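PDB 1HQZ: actin-binding protein from Saccharomyces cerevisiae, which binds actin filaments but not monomers and regulates actin assembly by the Arp2/3 complex, this chain being its N-terminal cofilin-homology domain. Local coordinates for residues A[62-67]-A[85-90]. Sequence-based numbering, arbitrary orientation.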
ATOM      1  N   THR A  62       3.517 -13.090   6.531  1.00 38.47           N
ATOM      2  CA  THR A  62       2.564 -14.200   6.503  1.00 38.19           C
ATOM      3  C   THR A  62       1.205 -13.794   5.947  1.00 37.57           C
ATOM      4  O   THR A  62       0.280 -14.597   5.916  1.00 35.99           O
ATOM      5  CB  THR A  62       2.343 -14.804   7.924  1.00 39.61           C
ATOM      6  OG1 THR A  62       1.766 -13.814   8.789  1.00 40.77           O
ATOM      7  CG2 THR A  62       3.669 -15.297   8.513  1.00 36.60           C
ATOM      8  N   LYS A  63       1.083 -12.545   5.505  1.00 36.40           N
ATOM      9  CA  LYS A  63      -0.192 -12.059   4.986  1.00 36.74           C
ATOM     10  C   LYS A  63      -0.050 -11.232   3.725  1.00 35.44           C
ATOM     11  O   LYS A  63       0.978 -10.582   3.504  1.00 33.70           O
ATOM     12  CB  LYS A  63      -0.899 -11.184   6.028  1.00 36.77           C
ATOM     13  CG  LYS A  63      -1.111 -11.827   7.380  1.00 41.67           C
ATOM     14  CD  LYS A  63      -1.656 -10.800   8.360  1.00 43.67           C
ATOM     15  CE  LYS A  63      -1.710 -11.347   9.771  1.00 45.06           C
ATOM     16  NZ  LYS A  63      -2.268 -10.333  10.705  1.00 46.74           N
ATOM     17  N   VAL A  64      -1.098 -11.260   2.908  1.00 32.71           N
ATOM     18  CA  VAL A  64      -1.148 -10.469   1.692  1.00 32.66           C
ATOM     19  C   VAL A  64      -1.666  -9.118   2.165  1.00 32.91           C
ATOM     20  O   VAL A  64      -2.734  -9.035   2.770  1.00 33.51           O
ATOM     21  CB  VAL A  64      -2.149 -11.060   0.678  1.00 32.92           C
ATOM     22  CG1 VAL A  64      -2.384 -10.075  -0.462  1.00 34.22           C
ATOM     23  CG2 VAL A  64      -1.629 -12.360   0.143  1.00 32.20           C
ATOM     24  N   GLN A  65      -0.916  -8.057   1.906  1.00 33.42           N
ATOM     25  CA  GLN A  65      -1.338  -6.738   2.346  1.00 32.16           C
ATOM     26  C   GLN A  65      -1.152  -5.690   1.271  1.00 32.10           C
ATOM     27  O   GLN A  65      -0.485  -5.920   0.269  1.00 36.70           O
ATOM     28  CB  GLN A  65      -0.538  -6.318   3.581  1.00 29.38           C
ATOM     29  CG  GLN A  65      -0.552  -7.334   4.716  1.00 31.06           C
ATOM     30  CD  GLN A  65       0.422  -6.973   5.819  1.00 29.95           C
ATOM     31  OE1 GLN A  65       1.611  -6.770   5.570  1.00 30.93           O
ATOM     32  NE2 GLN A  65      -0.076  -6.894   7.042  1.00 32.10           N
ATOM     33  N   TYR A  66      -1.731  -4.521   1.492  1.00 31.97           N
ATOM     34  CA  TYR A  66      -1.588  -3.444   0.538  1.00 30.12           C
ATOM     35  C   TYR A  66      -1.171  -2.215   1.303  1.00 30.46           C
ATOM     36  O   TYR A  66      -1.689  -1.942   2.387  1.00 29.36           O
ATOM     37  CB  TYR A  66      -2.905  -3.216  -0.208  1.00 29.23           C
ATOM     38  CG  TYR A  66      -3.403  -4.486  -0.863  1.00 27.45           C
ATOM     39  CD1 TYR A  66      -4.147  -5.415  -0.144  1.00 29.13           C
ATOM     40  CD2 TYR A  66      -3.037  -4.805  -2.165  1.00 29.06           C
ATOM     41  CE1 TYR A  66      -4.505  -6.644  -0.703  1.00 28.76           C
ATOM     42  CE2 TYR A  66      -3.384  -6.023  -2.738  1.00 28.94           C
ATOM     43  CZ  TYR A  66      -4.114  -6.941  -1.995  1.00 30.44           C
ATOM     44  OH  TYR A  66      -4.418  -8.161  -2.538  1.00 28.65           O
ATOM     45  N   GLY A  67      -0.199  -1.502   0.746  1.00 30.56           N
ATOM     46  CA  GLY A  67       0.301  -0.298   1.380  1.00 28.97           C
ATOM     47  C   GLY A  67       0.085   0.895   0.474  1.00 28.70           C
ATOM     48  O   GLY A  67       0.024   0.766  -0.755  1.00 26.19           O
ATOM     49  N   GLY A  85       1.671  -3.798  -3.474  1.00 32.69           N
ATOM     50  CA  GLY A  85       0.937  -5.038  -3.376  1.00 33.82           C
ATOM     51  C   GLY A  85       1.919  -6.029  -2.773  1.00 34.07           C
ATOM     52  O   GLY A  85       2.836  -6.506  -3.435  1.00 33.72           O
ATOM     53  N   TRP A  86       1.723  -6.320  -1.497  1.00 34.59           N
ATOM     54  CA  TRP A  86       2.581  -7.227  -0.752  1.00 34.81           C
ATOM     55  C   TRP A  86       1.986  -8.641  -0.772  1.00 35.88           C
ATOM     56  O   TRP A  86       0.911  -8.885  -0.217  1.00 36.24           O
ATOM     57  CB  TRP A  86       2.715  -6.676   0.672  1.00 32.79           C
ATOM     58  CG  TRP A  86       3.433  -7.544   1.633  1.00 33.16           C
ATOM     59  CD1 TRP A  86       2.870  -8.385   2.548  1.00 30.74           C
ATOM     60  CD2 TRP A  86       4.848  -7.654   1.800  1.00 30.25           C
ATOM     61  NE1 TRP A  86       3.845  -9.004   3.280  1.00 27.64           N
ATOM     62  CE2 TRP A  86       5.070  -8.581   2.843  1.00 29.80           C
ATOM     63  CE3 TRP A  86       5.952  -7.062   1.172  1.00 32.34           C
ATOM     64  CZ2 TRP A  86       6.353  -8.936   3.276  1.00 29.13           C
ATOM     65  CZ3 TRP A  86       7.233  -7.411   1.603  1.00 31.32           C
ATOM     66  CH2 TRP A  86       7.420  -8.343   2.648  1.00 31.86           C
ATOM     67  N   CYS A  87       2.686  -9.564  -1.430  1.00 35.48           N
ATOM     68  CA  CYS A  87       2.224 -10.947  -1.557  1.00 36.51           C
ATOM     69  C   CYS A  87       3.350 -11.909  -1.202  1.00 36.32           C
ATOM     70  O   CYS A  87       3.960 -12.497  -2.092  1.00 35.76           O
ATOM     71  CB  CYS A  87       1.762 -11.199  -3.002  1.00 37.98           C
ATOM     72  SG  CYS A  87       0.982 -12.802  -3.316  1.00 38.90           S
ATOM     73  N   PRO A  88       3.626 -12.097   0.104  1.00 37.05           N
ATOM     74  CA  PRO A  88       4.689 -12.985   0.604  1.00 38.75           C
ATOM     75  C   PRO A  88       4.417 -14.461   0.349  1.00 39.29           C
ATOM     76  O   PRO A  88       3.262 -14.883   0.273  1.00 38.73           O
ATOM     77  CB  PRO A  88       4.738 -12.650   2.089  1.00 38.26           C
ATOM     78  CG  PRO A  88       3.289 -12.426   2.405  1.00 38.42           C
ATOM     79  CD  PRO A  88       2.802 -11.594   1.221  1.00 38.28           C
ATOM     80  N   ASP A  89       5.487 -15.238   0.208  1.00 40.98           N
ATOM     81  CA  ASP A  89       5.362 -16.666  -0.053  1.00 43.56           C
ATOM     82  C   ASP A  89       4.556 -17.396   1.013  1.00 43.27           C
ATOM     83  O   ASP A  89       3.767 -18.281   0.692  1.00 43.20           O
ATOM     84  CB  ASP A  89       6.747 -17.323  -0.183  1.00 45.94           C
ATOM     85  CG  ASP A  89       7.530 -16.823  -1.392  1.00 49.12           C
ATOM     86  OD1 ASP A  89       6.913 -16.253  -2.324  1.00 50.54           O
ATOM     87  OD2 ASP A  89       8.768 -17.009  -1.421  1.00 48.00           O
ATOM     88  N   SER A  90       4.737 -16.993   2.270  1.00 43.93           N
ATOM     89  CA  SER A  90       4.066 -17.612   3.413  1.00 44.19           C
ATOM     90  C   SER A  90       2.583 -17.311   3.588  1.00 44.53           C
ATOM     91  O   SER A  90       1.928 -17.920   4.426  1.00 45.77           O
ATOM     92  CB  SER A  90       4.800 -17.234   4.695  1.00 44.18           C
ATOM     93  OG  SER A  90       6.136 -17.698   4.647  1.00 44.28           O
TER
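Trp-86 O takes two partners from the antiparallel segment 62-67: the N-H of Gln-65, with N and O 2.9 Å apart, and the weaker C-H of Val-64, whose CA lies 3.2 Å from the same oxygen. Gln-65 O returns the bond by accepting Trp-86 N at 2.9 Å, which makes Gln-65 and Trp-86 a hydrogen-bonded antiparallel pair. Next, Tyr-66 forms a non-hydrogen-bonded pair with Gly-85 and brings ring atom CD2 to 4.2 Å from Gly-85 CA.

Beyond the last ladder bond, Pro-88, whose N carries no hydrogen, can give Lys-63 O no backbone N-H bond; its ring carbons lie against that oxygen instead. Lys-63 O has Pro-88 CD at 3.1 Å and, at the same distance, Trp-86 CD1 on the edge of the indole, near its plane. CG of Trp-86 stands anti to the backbone N (chi1 173°), which sends it along its own strand toward Pro-88 and puts the CD1 edge of the indole near Lys-63 O. The Gln-65 side chain runs alongside in the same direction, its amide plane turned 51° from the indole and OE1 3.7 Å from Trp-86 CD1. Asp-60 N-H bonds to Gln-65 OE1 and Asp-60 O accepts the indole NE1, so the loop before Thr-62 is tied down on this face, while Gln-65 NE2 bonds to Ser-36 OG on strand 32-37. Phe-59 stacks on the indole.

The contact is the open end of the hairpin of strands 65-71 and 80-86, inside the mixed sheet of the cofilin-homology fold. Strand 32-37 flanks it next to 65-71 and strand 116-120 next to 80-86, while Val-64, Tyr-66 and Cys-87 pack against helix 93-110 on the face away from the indole.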